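Local coordinates for protein metallo-beta-lactamase (Serratia marcescens, PDB 6K4X) that probably hydrolyses the beta-lactam ring of antibiotics, using a pair of zinc ions held in its active site, at residues V50-I55 with S82-L87; G89-A94 with S123-A128; K168-A173 with C208-A213; Y184-H189 with K251-R256. All coordinates share one frame; numbering follows the deposited sequence. Where two conformers were deposited one is given.

Contact 1 of 4, residues V50-I55 with S82-L87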
loop_
_atom_site.group_PDB
_atom_site.type_symbol
_atom_site.label_atom_id
_atom_site.label_comp_id
_atom_site.label_asym_id
_atom_site.label_seq_id
_atom_site.Cartn_x
_atom_site.Cartn_y
_atom_site.Cartn_z
ATOM N N VAL A 50 -4.583 -15.963 3.027
ATOM C CA VAL A 50 -5.431 -15.561 1.920
ATOM C C VAL A 50 -4.576 -15.096 0.736
ATOM O O VAL A 50 -4.791 -15.538 -0.398
ATOM C CB VAL A 50 -6.443 -14.501 2.391
ATOM C CG1 VAL A 50 -7.204 -13.887 1.248
ATOM C CG2 VAL A 50 -7.398 -15.057 3.438
ATOM N N VAL A 51 -3.619 -14.198 0.997
ATOM C CA VAL A 51 -2.774 -13.689 -0.050
ATOM C C VAL A 51 -2.017 -14.832 -0.739
ATOM O O VAL A 51 -1.916 -14.880 -1.949
ATOM C CB VAL A 51 -1.800 -12.643 0.504
ATOM C CG1 VAL A 51 -0.791 -12.211 -0.539
ATOM C CG2 VAL A 51 -2.533 -11.450 1.069
ATOM N N ALA A 52 -1.467 -15.765 0.053
ATOM C CA ALA A 52 -0.715 -16.875 -0.513
ATOM C C ALA A 52 -1.594 -17.720 -1.437
ATOM O O ALA A 52 -1.170 -18.064 -2.555
ATOM C CB ALA A 52 -0.105 -17.700 0.591
ATOM N N ALA A 53 -2.789 -18.078 -0.961
ATOM C CA ALA A 53 -3.691 -18.871 -1.770
ATOM C C ALA A 53 -4.096 -18.103 -3.030
ATOM O O ALA A 53 -4.268 -18.686 -4.109
ATOM C CB ALA A 53 -4.896 -19.255 -0.953
ATOM N N ASN A 54 -4.271 -16.784 -2.900
ATOM C CA ASN A 54 -4.686 -15.958 -3.996
ATOM C C ASN A 54 -3.612 -15.924 -5.088
ATOM O O ASN A 54 -3.930 -15.959 -6.274
ATOM C CB ASN A 54 -5.049 -14.560 -3.503
ATOM C CG ASN A 54 -6.370 -14.489 -2.766
ATOM O OD1 ASN A 54 -7.177 -15.427 -2.814
ATOM N ND2 ASN A 54 -6.634 -13.359 -2.127
ATOM N N ILE A 55 -2.346 -15.803 -4.688
ATOM C CA ILE A 55 -1.271 -15.787 -5.660
ATOM C C ILE A 55 -1.281 -17.111 -6.428
ATOM O O ILE A 55 -1.145 -17.127 -7.656
ATOM C CB ILE A 55 0.069 -15.536 -4.947
ATOM C CG1 ILE A 55 0.136 -14.104 -4.412
ATOM C CG2 ILE A 55 1.238 -15.858 -5.858
ATOM C CD1 ILE A 55 1.264 -13.857 -3.457
ATOM N N SER A 82 5.623 -10.835 7.301
ATOM C CA SER A 82 6.627 -11.766 7.802
ATOM C C SER A 82 6.362 -13.181 7.287
ATOM O O SER A 82 7.261 -13.892 6.849
ATOM C CB SER A 82 6.667 -11.733 9.298
ATOM O OG SER A 82 7.594 -12.688 9.801
ATOM N N ALA A 83 5.100 -13.595 7.367
ATOM C CA ALA A 83 4.710 -14.917 6.921
ATOM C C ALA A 83 4.948 -15.055 5.414
ATOM O O ALA A 83 5.434 -16.087 4.936
ATOM C CB ALA A 83 3.279 -15.226 7.278
ATOM N N MET A 84 4.565 -14.040 4.644
ATOM C CA MET A 84 4.791 -14.067 3.195
ATOM C C MET A 84 6.294 -14.093 2.883
ATOM O O MET A 84 6.723 -14.763 1.940
ATOM C CB MET A 84 4.127 -12.872 2.521
ATOM C CG MET A 84 2.593 -12.904 2.502
ATOM S SD MET A 84 1.865 -14.391 1.809
ATOM C CE MET A 84 2.887 -14.596 0.341
ATOM N N GLN A 85 7.109 -13.379 3.651
ATOM C CA GLN A 85 8.563 -13.364 3.450
ATOM C C GLN A 85 9.111 -14.787 3.620
ATOM O O GLN A 85 9.892 -15.263 2.829
ATOM C CB GLN A 85 9.204 -12.379 4.423
ATOM C CG GLN A 85 10.673 -12.093 4.136
ATOM C CD GLN A 85 11.584 -13.245 4.482
ATOM O OE1 GLN A 85 11.439 -13.893 5.522
ATOM N NE2 GLN A 85 12.540 -13.513 3.614
ATOM N N LYS A 86 8.648 -15.491 4.653
ATOM C CA LYS A 86 9.092 -16.863 4.920
ATOM C C LYS A 86 8.666 -17.789 3.779
ATOM O O LYS A 86 9.423 -18.664 3.365
ATOM C CB LYS A 86 8.476 -17.382 6.222
ATOM C CG LYS A 86 9.088 -16.820 7.490
ATOM C CD LYS A 86 8.450 -17.355 8.748
ATOM C CE LYS A 86 7.134 -16.683 9.077
ATOM N NZ LYS A 86 6.002 -17.642 9.177
ATOM N N LEU A 87 7.430 -17.638 3.305
ATOM C CA LEU A 87 6.890 -18.538 2.277
ATOM C C LEU A 87 7.613 -18.321 0.946
ATOM O O LEU A 87 7.679 -19.254 0.135
ATOM C CB LEU A 87 5.387 -18.335 2.094
ATOM C CG LEU A 87 4.491 -18.844 3.221
ATOM C CD1 LEU A 87 3.074 -18.354 3.015
ATOM C CD2 LEU A 87 4.529 -20.359 3.311
#
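The sulfur of Met84, SD, is the atom on which several groups of the facing helix converge. It settles on Ala52 at 4.0 Å from both N and CB, while CG1 of Val51 comes obliquely to within 4.2 Å of the same sulfur. This is van der Waals contact around a large polarisable atom and owes nothing to hydrogen bonding. The methionine gets there by folding: after a first torsion that lays CG beside its own backbone N (chi1 -70°), the chain bends at chi2 and again at chi3. Its methyl, CE, is thereby turned toward Ile55, and the two side chains meet tip to tip, CD1 of Ile55 lying 4.2 Å from CE. One helical turn along, Leu87 adds its CD1 at 4.1 Å from CB of Ala52, on the more exposed side. Ala52 therefore offers a single methyl to two longer side chains, and its small size matches the close approach of its CA to that of Met84, 7.2 Å. The segment axes are farther apart, 10.7 Å at closest, with their directions 42° from parallel. Ala48, a turn before Ala52, extends the surface under Met84. Such side-by-side packing joins helix 47-57, which connects strands 37-40 and 65-69, to helix 81-88, which follows the zinc ligands His72, His74, Asp76 and His77 in the chain, in the alpha-beta/beta-alpha fold of the metallo-beta-lactamase superfamily.

Contact 2 of 4, residues G89-A94 with S123-A128. With SO4 (sulfate ion), chain F.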
loop_
_atom_site.group_PDB
_atom_site.type_symbol
_atom_site.label_atom_id
_atom_site.label_comp_id
_atom_site.label_asym_id
_atom_site.label_seq_id
_atom_site.Cartn_x
_atom_site.Cartn_y
_atom_site.Cartn_z
ATOM N N GLY A 89 10.733 -16.365 0.399
ATOM C CA GLY A 89 12.151 -16.029 0.425
ATOM C C GLY A 89 12.444 -14.611 -0.035
ATOM O O GLY A 89 13.618 -14.263 -0.190
ATOM N N ALA A 90 11.412 -13.783 -0.257
ATOM C CA ALA A 90 11.562 -12.450 -0.822
ATOM C C ALA A 90 12.311 -11.525 0.138
ATOM O O ALA A 90 12.358 -11.724 1.353
ATOM C CB ALA A 90 10.197 -11.893 -1.157
ATOM N N THR A 91 12.829 -10.458 -0.446
ATOM C CA THR A 91 13.347 -9.315 0.295
ATOM C C THR A 91 12.223 -8.308 0.479
ATOM O O THR A 91 11.465 -8.042 -0.473
ATOM C CB THR A 91 14.513 -8.667 -0.439
ATOM O OG1 THR A 91 15.550 -9.649 -0.497
ATOM C CG2 THR A 91 15.032 -7.424 0.239
ATOM N N VAL A 92 12.096 -7.763 1.686
ATOM C CA VAL A 92 11.080 -6.778 2.007
ATOM C C VAL A 92 11.686 -5.380 1.882
ATOM O O VAL A 92 12.725 -5.101 2.481
ATOM C CB VAL A 92 10.563 -7.013 3.434
ATOM C CG1 VAL A 92 9.530 -5.977 3.820
ATOM C CG2 VAL A 92 10.006 -8.426 3.586
ATOM N N LEU A 93 11.032 -4.493 1.128
ATOM C CA LEU A 93 11.530 -3.149 0.916
ATOM C C LEU A 93 10.554 -2.144 1.506
ATOM O O LEU A 93 9.344 -2.270 1.339
ATOM C CB LEU A 93 11.714 -2.875 -0.566
ATOM C CG LEU A 93 12.689 -3.794 -1.280
ATOM C CD1 LEU A 93 12.778 -3.444 -2.747
ATOM C CD2 LEU A 93 14.067 -3.770 -0.669
ATOM N N ALA A 94 11.090 -1.111 2.162
ATOM C CA ALA A 94 10.281 -0.150 2.868
ATOM C C ALA A 94 11.013 1.181 2.962
ATOM O O ALA A 94 12.254 1.268 2.855
ATOM C CB ALA A 94 9.940 -0.656 4.243
ATOM N N SER A 123 9.436 -9.137 10.602
ATOM C CA SER A 123 9.886 -9.782 9.385
ATOM C C SER A 123 11.419 -9.827 9.317
ATOM O O SER A 123 12.101 -8.936 9.791
ATOM C CB SER A 123 9.291 -9.102 8.177
ATOM O OG SER A 123 9.668 -9.742 6.961
ATOM N N ALA A 124 11.928 -10.870 8.652
ATOM C CA ALA A 124 13.298 -10.947 8.190
ATOM C C ALA A 124 13.482 -10.191 6.868
ATOM O O ALA A 124 12.519 -9.894 6.158
ATOM C CB ALA A 124 13.704 -12.395 8.031
ATOM N N LYS A 125 14.745 -9.892 6.541
ATOM C CA LYS A 125 15.168 -9.444 5.221
ATOM C C LYS A 125 14.530 -8.101 4.839
ATOM O O LYS A 125 14.182 -7.868 3.665
ATOM C CB LYS A 125 14.850 -10.483 4.140
ATOM C CG LYS A 125 15.556 -11.821 4.277
ATOM C CD LYS A 125 15.930 -12.401 2.926
ATOM C CE LYS A 125 17.212 -11.781 2.420
ATOM N NZ LYS A 125 17.692 -12.435 1.185
ATOM N N VAL A 126 14.460 -7.173 5.779
ATOM C CA VAL A 126 13.913 -5.868 5.500
ATOM C C VAL A 126 15.053 -4.918 5.122
ATOM O O VAL A 126 16.090 -4.857 5.790
ATOM C CB VAL A 126 13.127 -5.311 6.692
ATOM C CG1 VAL A 126 12.443 -4.017 6.327
ATOM C CG2 VAL A 126 12.125 -6.332 7.208
ATOM N N ARG A 127 14.866 -4.184 4.037
ATOM C CA ARG A 127 15.839 -3.221 3.542
ATOM C C ARG A 127 15.148 -1.904 3.208
ATOM O O ARG A 127 13.988 -1.896 2.829
ATOM C CB ARG A 127 16.503 -3.758 2.272
ATOM C CG ARG A 127 17.013 -5.187 2.362
ATOM C CD ARG A 127 18.281 -5.282 3.178
ATOM N NE ARG A 127 18.778 -6.666 3.287
ATOM C CZ ARG A 127 18.600 -7.473 4.333
ATOM N NH1 ARG A 127 19.080 -8.713 4.318
ATOM N NH2 ARG A 127 17.996 -7.014 5.405
ATOM N N ALA A 128 15.878 -0.797 3.304
ATOM C CA ALA A 128 15.350 0.524 3.012
ATOM C C ALA A 128 15.477 0.860 1.525
ATOM O O ALA A 128 16.459 0.523 0.867
ATOM C CB ALA A 128 16.089 1.572 3.815
HETATM S S SO4 F . 18.258 -10.060 7.770
HETATM O O1 SO4 F . 18.059 -8.627 7.864
HETATM O O2 SO4 F . 19.287 -10.317 8.835
HETATM O O3 SO4 F . 17.066 -10.926 8.026
HETATM O O4 SO4 F . 18.744 -10.481 6.458
HETATM O O HOH W 1 15.467 -12.362 -0.954
#
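Val92 and Val126 form the close-packed part of a parallel strand pair. Their CA atoms are 4.6 Å apart, and Val126 CG2 rests against Val92 CB. The ladder uses both backbone polar atoms of Val92: its N donates to Lys125 O, and its O receives Arg127 N at 2.8 Å, almost end-on to the carbonyl. Ala94 N continues the series to Arg127 O. On the buried side CG2 of Val92 reaches back to Ser123 OG at 3.6 Å. On the opposite face CD2 of Leu93 lies 3.8 Å from CB of Arg127, and CG2 of Thr91 packs on CG of Arg127 at 3.7 Å. The Gly89 and Lys125 end is looser and wetter: OG1 of Thr91 and NZ of Lys125 are joined through a water that also donates to Gly89 O. A sulfate, probably from the crystallisation liquor, sits at the edge of the exposed Arg127 guanidinium, near its plane; NH1 bonds O4 almost straight (176°), NH2 bonds O1, and Lys125 N bonds O3. NH2 also donates to Val126 O, from above the carbonyl plane. The pair closes a beta-alpha-beta unit: helix 99-104 covers Ala94, Val126 and Ala128, helix 81-88 meets Val92, and strand 65-69 flanks strand 91-95.

Contact 3 of 4, residues K168-A173 with C208-A213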
loop_
_atom_site.group_PDB
_atom_site.type_symbol
_atom_site.label_atom_id
_atom_site.label_comp_id
_atom_site.label_asym_id
_atom_site.label_seq_id
_atom_site.Cartn_x
_atom_site.Cartn_y
_atom_site.Cartn_z
ATOM N N LYS A 168 -0.758 1.705 -18.923
ATOM C CA LYS A 168 -1.362 2.547 -17.931
ATOM C C LYS A 168 -0.406 2.682 -16.754
ATOM O O LYS A 168 0.279 1.738 -16.371
ATOM C CB LYS A 168 -2.663 1.940 -17.406
ATOM C CG LYS A 168 -3.753 1.720 -18.429
ATOM C CD LYS A 168 -4.372 2.979 -18.911
ATOM C CE LYS A 168 -5.471 2.693 -19.919
ATOM N NZ LYS A 168 -5.854 3.898 -20.678
ATOM N N ASP A 169 -0.433 3.863 -16.147
ATOM C CA ASP A 169 0.303 4.126 -14.939
ATOM C C ASP A 169 -0.528 3.686 -13.739
ATOM O O ASP A 169 -1.656 4.177 -13.539
ATOM C CB ASP A 169 0.632 5.611 -14.827
ATOM C CG ASP A 169 1.583 6.038 -15.919
ATOM O OD1 ASP A 169 2.408 5.199 -16.373
ATOM O OD2 ASP A 169 1.431 7.174 -16.390
ATOM N N VAL A 170 0.040 2.773 -12.963
ATOM C CA VAL A 170 -0.608 2.200 -11.792
ATOM C C VAL A 170 0.068 2.738 -10.539
ATOM O O VAL A 170 1.289 2.842 -10.472
ATOM C CB VAL A 170 -0.518 0.670 -11.826
ATOM C CG1 VAL A 170 -1.269 0.052 -10.664
ATOM C CG2 VAL A 170 -1.010 0.115 -13.148
ATOM N N VAL A 171 -0.744 3.103 -9.553
ATOM C CA VAL A 171 -0.286 3.645 -8.278
ATOM C C VAL A 171 -0.882 2.800 -7.159
ATOM O O VAL A 171 -2.105 2.671 -7.094
ATOM C CB VAL A 171 -0.702 5.117 -8.118
ATOM C CG1 VAL A 171 -0.266 5.650 -6.766
ATOM C CG2 VAL A 171 -0.188 5.984 -9.261
ATOM N N PHE A 172 -0.039 2.244 -6.291
ATOM C CA PHE A 172 -0.483 1.623 -5.049
ATOM C C PHE A 172 -0.308 2.669 -3.969
ATOM O O PHE A 172 0.805 2.985 -3.554
ATOM C CB PHE A 172 0.279 0.326 -4.780
ATOM C CG PHE A 172 -0.355 -0.560 -3.741
ATOM C CD1 PHE A 172 -0.462 -0.159 -2.425
ATOM C CD2 PHE A 172 -0.868 -1.788 -4.086
ATOM C CE1 PHE A 172 -1.039 -0.980 -1.468
ATOM C CE2 PHE A 172 -1.423 -2.609 -3.129
ATOM C CZ PHE A 172 -1.509 -2.213 -1.822
ATOM N N ALA A 173 -1.423 3.295 -3.601
ATOM C CA ALA A 173 -1.403 4.511 -2.789
ATOM C C ALA A 173 -1.371 4.160 -1.299
ATOM O O ALA A 173 -2.288 3.515 -0.785
ATOM C CB ALA A 173 -2.594 5.359 -3.142
ATOM N N CYS A 208 -1.182 8.901 -12.852
ATOM C CA CYS A 208 -2.058 8.014 -12.076
ATOM C C CYS A 208 -3.304 7.569 -12.843
ATOM O O CYS A 208 -4.412 8.023 -12.498
ATOM C CB CYS A 208 -2.505 8.771 -10.826
ATOM S SG CYS A 208 -3.619 7.894 -9.690
ATOM N N ASP A 209 -3.184 6.599 -13.748
ATOM C CA ASP A 209 -4.332 6.101 -14.476
ATOM C C ASP A 209 -5.176 5.171 -13.605
ATOM O O ASP A 209 -6.409 5.225 -13.697
ATOM C CB ASP A 209 -3.919 5.352 -15.737
ATOM C CG ASP A 209 -3.218 6.243 -16.736
ATOM O OD1 ASP A 209 -3.809 7.301 -17.078
ATOM O OD2 ASP A 209 -2.122 5.900 -17.164
ATOM N N ILE A 210 -4.532 4.287 -12.852
ATOM C CA ILE A 210 -5.221 3.297 -12.013
ATOM C C ILE A 210 -4.639 3.427 -10.618
ATOM O O ILE A 210 -3.450 3.135 -10.433
ATOM C CB ILE A 210 -5.020 1.870 -12.541
ATOM C CG1 ILE A 210 -5.615 1.725 -13.942
ATOM C CG2 ILE A 210 -5.576 0.845 -11.550
ATOM C CD1 ILE A 210 -5.211 0.435 -14.640
ATOM N N ALA A 211 -5.459 3.848 -9.656
ATOM C CA ALA A 211 -5.025 3.902 -8.260
ATOM C C ALA A 211 -5.639 2.738 -7.502
ATOM O O ALA A 211 -6.849 2.494 -7.588
ATOM C CB ALA A 211 -5.380 5.223 -7.626
ATOM N N ILE A 212 -4.791 2.027 -6.767
ATOM C CA ILE A 212 -5.186 0.983 -5.864
ATOM C C ILE A 212 -4.799 1.466 -4.475
ATOM O O ILE A 212 -3.614 1.584 -4.175
ATOM C CB ILE A 212 -4.506 -0.353 -6.204
ATOM C CG1 ILE A 212 -4.854 -0.785 -7.628
ATOM C CG2 ILE A 212 -4.879 -1.407 -5.187
ATOM C CD1 ILE A 212 -3.810 -1.618 -8.326
ATOM N N ALA A 213 -5.784 1.826 -3.655
ATOM C CA ALA A 213 -5.505 2.360 -2.322
ATOM C C ALA A 213 -5.308 1.221 -1.328
ATOM O O ALA A 213 -5.973 0.197 -1.424
ATOM C CB ALA A 213 -6.615 3.266 -1.880
HETATM O O HOH W 2 -0.969 8.688 -16.868
#
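Val170 to Ala173 pair in parallel with Ile210 to Ala213, the two strands of a beta-alpha-beta unit whose crossover is helix 190-205. The ladder includes Val171 N to Ile210 O and Ile212 N to Val171 O. Side chains alternate between the two faces of the pair. On the one with Val170, Phe172, Ile210 and Ile212, Ile212 points CD1 back along the strand to CG1 of Val170 (3.8 Å), crossing that side chain obliquely, and sets CG2 over the CD2-CE2 side of the Phe172 ring, 4.2 Å from CD2. With CG of Phe172 opposite its backbone nitrogen (chi1 -164°), one ring face lies toward Ile212 O, which stands off centre, 3.9 Å from CG. Ile14 and Tyr15 of strand 12-15 also meet this side. On the reverse, Val171 CG2 lies 3.9 Å from CB of Cys208; that cysteine holds SG anti to its backbone N (chi1 179°) and is tied by a disulfide to Cys242 of helix 241-260, which spans this face.
The strand start is polar. Asp169 O accepts Ile210 N, with Asp209 N as a weak second donor. The Asp209 side chain crosses that of Lys168 at about a right angle, its CB 4.0 Å from Lys168 CD. The Asp169 and Asp209 carboxylates lie nearly in parallel planes, their OD2 atoms 3.9 Å apart, a closeness probably eased by a water that donates to both, weakly to Asp209. Asp209 OD2 turns its anti lone pair to Asp169 N, 2.8 Å away, in an almost straight bond (175°).

Contact 4 of 4, residues Y184-H189 with K251-R256. With SO4 (sulfate ion), chain G.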
loop_
_atom_site.group_PDB
_atom_site.type_symbol
_atom_site.label_atom_id
_atom_site.label_comp_id
_atom_site.label_asym_id
_atom_site.label_seq_id
_atom_site.Cartn_x
_atom_site.Cartn_y
_atom_site.Cartn_z
ATOM N N TYR A 184 -2.897 12.405 21.608
ATOM C CA TYR A 184 -2.037 13.058 20.616
ATOM C C TYR A 184 -2.709 14.281 19.990
ATOM O O TYR A 184 -3.874 14.208 19.565
ATOM C CB TYR A 184 -1.731 12.071 19.504
ATOM C CG TYR A 184 -0.689 12.504 18.512
ATOM C CD1 TYR A 184 0.636 12.223 18.743
ATOM C CD2 TYR A 184 -1.037 13.124 17.328
ATOM C CE1 TYR A 184 1.611 12.571 17.829
ATOM C CE2 TYR A 184 -0.081 13.444 16.392
ATOM C CZ TYR A 184 1.248 13.173 16.641
ATOM O OH TYR A 184 2.190 13.504 15.693
ATOM N N ARG A 185 -1.953 15.373 19.896
ATOM C CA ARG A 185 -2.420 16.597 19.271
ATOM C C ARG A 185 -1.580 16.873 18.026
ATOM O O ARG A 185 -0.377 17.188 18.129
ATOM C CB ARG A 185 -2.340 17.735 20.294
ATOM C CG ARG A 185 -2.918 19.044 19.796
ATOM C CD ARG A 185 -3.094 20.048 20.913
ATOM N NE ARG A 185 -3.962 21.154 20.519
ATOM C CZ ARG A 185 -3.573 22.337 20.075
ATOM N NH1 ARG A 185 -4.487 23.187 19.653
ATOM N NH2 ARG A 185 -2.290 22.650 20.002
ATOM N N PHE A 186 -2.208 16.822 16.849
ATOM C CA PHE A 186 -1.466 17.057 15.621
ATOM C C PHE A 186 -0.884 18.468 15.623
ATOM O O PHE A 186 0.222 18.668 15.104
ATOM C CB PHE A 186 -2.352 16.885 14.386
ATOM C CG PHE A 186 -2.450 15.454 13.946
ATOM C CD1 PHE A 186 -1.529 14.925 13.056
ATOM C CD2 PHE A 186 -3.438 14.618 14.455
ATOM C CE1 PHE A 186 -1.571 13.586 12.705
ATOM C CE2 PHE A 186 -3.505 13.293 14.058
ATOM C CZ PHE A 186 -2.569 12.775 13.191
ATOM N N SER A 187 -1.627 19.427 16.174
ATOM C CA SER A 187 -1.217 20.810 16.181
ATOM C C SER A 187 0.083 21.013 16.973
ATOM O O SER A 187 0.686 22.090 16.878
ATOM C CB SER A 187 -2.320 21.685 16.714
ATOM O OG SER A 187 -3.477 21.642 15.896
ATOM N N ASP A 188 0.486 20.053 17.793
ATOM C CA ASP A 188 1.715 20.148 18.560
ATOM C C ASP A 188 2.887 19.514 17.804
ATOM O O ASP A 188 4.013 19.589 18.307
ATOM C CB ASP A 188 1.570 19.464 19.918
ATOM C CG ASP A 188 0.659 20.149 20.914
ATOM O OD1 ASP A 188 0.157 21.227 20.604
ATOM O OD2 ASP A 188 0.474 19.545 21.991
ATOM N N HIS A 189 2.650 18.906 16.640
ATOM C CA HIS A 189 3.631 18.062 15.950
ATOM C C HIS A 189 3.845 18.568 14.532
ATOM O O HIS A 189 3.318 18.014 13.569
ATOM C CB HIS A 189 3.185 16.597 15.971
ATOM C CG HIS A 189 3.249 16.016 17.333
ATOM N ND1 HIS A 189 2.177 16.050 18.219
ATOM C CD2 HIS A 189 4.297 15.513 18.020
ATOM C CE1 HIS A 189 2.566 15.489 19.364
ATOM N NE2 HIS A 189 3.845 15.146 19.264
ATOM N N LYS A 251 -8.543 17.007 3.493
ATOM C CA LYS A 251 -9.766 17.324 4.204
ATOM C C LYS A 251 -9.762 16.707 5.607
ATOM O O LYS A 251 -10.197 17.316 6.583
ATOM C CB LYS A 251 -10.977 16.856 3.405
ATOM C CG LYS A 251 -12.304 16.935 4.160
ATOM C CD LYS A 251 -13.514 16.670 3.301
ATOM C CE LYS A 251 -13.680 17.620 2.135
ATOM N NZ LYS A 251 -13.706 19.023 2.586
ATOM N N ARG A 252 -9.281 15.473 5.728
ATOM C CA ARG A 252 -9.263 14.823 7.024
ATOM C C ARG A 252 -8.312 15.579 7.965
ATOM O O ARG A 252 -8.640 15.777 9.141
ATOM C CB ARG A 252 -8.837 13.364 6.864
ATOM C CG ARG A 252 -8.859 12.566 8.155
ATOM C CD ARG A 252 -8.674 11.084 7.877
ATOM N NE ARG A 252 -8.789 10.311 9.104
ATOM C CZ ARG A 252 -9.134 9.046 9.191
ATOM N NH1 ARG A 252 -9.426 8.362 8.103
ATOM N NH2 ARG A 252 -9.112 8.463 10.372
ATOM N N LEU A 253 -7.157 15.998 7.463
ATOM C CA LEU A 253 -6.251 16.762 8.310
ATOM C C LEU A 253 -6.840 18.128 8.664
ATOM O O LEU A 253 -6.755 18.539 9.824
ATOM C CB LEU A 253 -4.893 16.927 7.636
ATOM C CG LEU A 253 -3.900 17.801 8.414
ATOM C CD1 LEU A 253 -3.560 17.202 9.766
ATOM C CD2 LEU A 253 -2.626 17.984 7.595
ATOM N N GLU A 254 -7.450 18.820 7.704
ATOM C CA GLU A 254 -7.980 20.135 8.015
ATOM C C GLU A 254 -9.122 20.035 9.021
ATOM O O GLU A 254 -9.230 20.850 9.937
ATOM C CB GLU A 254 -8.411 20.870 6.750
ATOM C CG GLU A 254 -7.210 21.331 5.923
ATOM C CD GLU A 254 -6.161 22.169 6.668
ATOM O OE1 GLU A 254 -6.518 22.902 7.639
ATOM O OE2 GLU A 254 -4.967 22.107 6.332
ATOM N N THR A 255 -9.969 19.026 8.869
ATOM C CA THR A 255 -11.034 18.813 9.840
ATOM C C THR A 255 -10.434 18.579 11.229
ATOM O O THR A 255 -10.926 19.083 12.248
ATOM C CB THR A 255 -11.935 17.644 9.411
ATOM O OG1 THR A 255 -12.659 17.994 8.227
ATOM C CG2 THR A 255 -12.968 17.301 10.461
ATOM N N ARG A 256 -9.394 17.755 11.295
ATOM C CA ARG A 256 -8.735 17.427 12.574
ATOM C C ARG A 256 -8.117 18.673 13.212
ATOM O O ARG A 256 -8.343 18.944 14.401
ATOM C CB ARG A 256 -7.685 16.349 12.349
ATOM C CG ARG A 256 -6.860 16.019 13.588
ATOM C CD ARG A 256 -7.710 15.559 14.776
ATOM N NE ARG A 256 -6.874 15.316 15.949
ATOM C CZ ARG A 256 -6.417 14.138 16.350
ATOM N NH1 ARG A 256 -6.690 13.035 15.669
ATOM N NH2 ARG A 256 -5.653 14.081 17.425
HETATM S S SO4 G . -11.162 9.441 5.111
HETATM O O1 SO4 G . -11.311 10.858 5.364
HETATM O O2 SO4 G . -9.778 8.973 5.258
HETATM O O3 SO4 G . -12.019 8.716 6.091
HETATM O O4 SO4 G . -11.650 9.117 3.766
#
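The loop leading into helix 190-205 docks on the C-terminal helix beside the zinc site, with Phe186 and Arg256 as the main joint; the Phe186 side chain is about 7 Å from that of the zinc ligand His150. The ring turns its edge to the face of the cation: CD2 of Phe186 stands over the centre of the Arg256 guanidinium, 3.6 Å from CZ, with the two planes 89° apart. The arginine chain sets out anti to its backbone nitrogen (chi1 175°) and then bends at chi2, which brings the group round to the ring. In the guanidinium plane, NH2 comes within 2.8 Å of Tyr184 O at an angle too poor for a hydrogen bond; the charge finds its salt bridge with Glu260 through NE, and NH2 bonds to Ser180 OG. Leu253 CD1 approaches Phe186 CD1 at 4.5 Å. Tyr184 steadies the phenylalanine from another side, its CE2 3.8 Å above the centre of the Phe186 ring. The loop is drawn tight by Arg185 O, which receives His189 ND1 (2.8 Å) and Asp188 N from opposite faces of its carbonyl plane. His189 is the N-cap residue of helix 190-205. That helix supplies Val192 against Tyr184 and Phe186, and Leu196 and Phe200 against Leu253, while Leu257 of helix 241-260 meets Phe186 and Pro112 closes in from a loop.

In the fold
Contacts 1 and 2 belong to the earlier part of the chain and touch each other: Gln85 of helix 81-88 probably bonds through NE2 to Ala90 O and packs on the loop before strand 126-129. Contacts 3 and 4 involve the same two helices: 190-205 links the strands of contact 3 and is capped in contact 4, and 241-260 lies against the strands of contact 3 and supplies one side of contact 4. Contacts 1 and 3 are buried; contacts 2 and 4 are only partly so, and each has a sulfate bound nearby. Chemistry follows place: purely apolar helix packing in contact 1, backbone ladders with a polar end in contacts 2 and 3, and a ring-on-guanidinium meeting in contact 4.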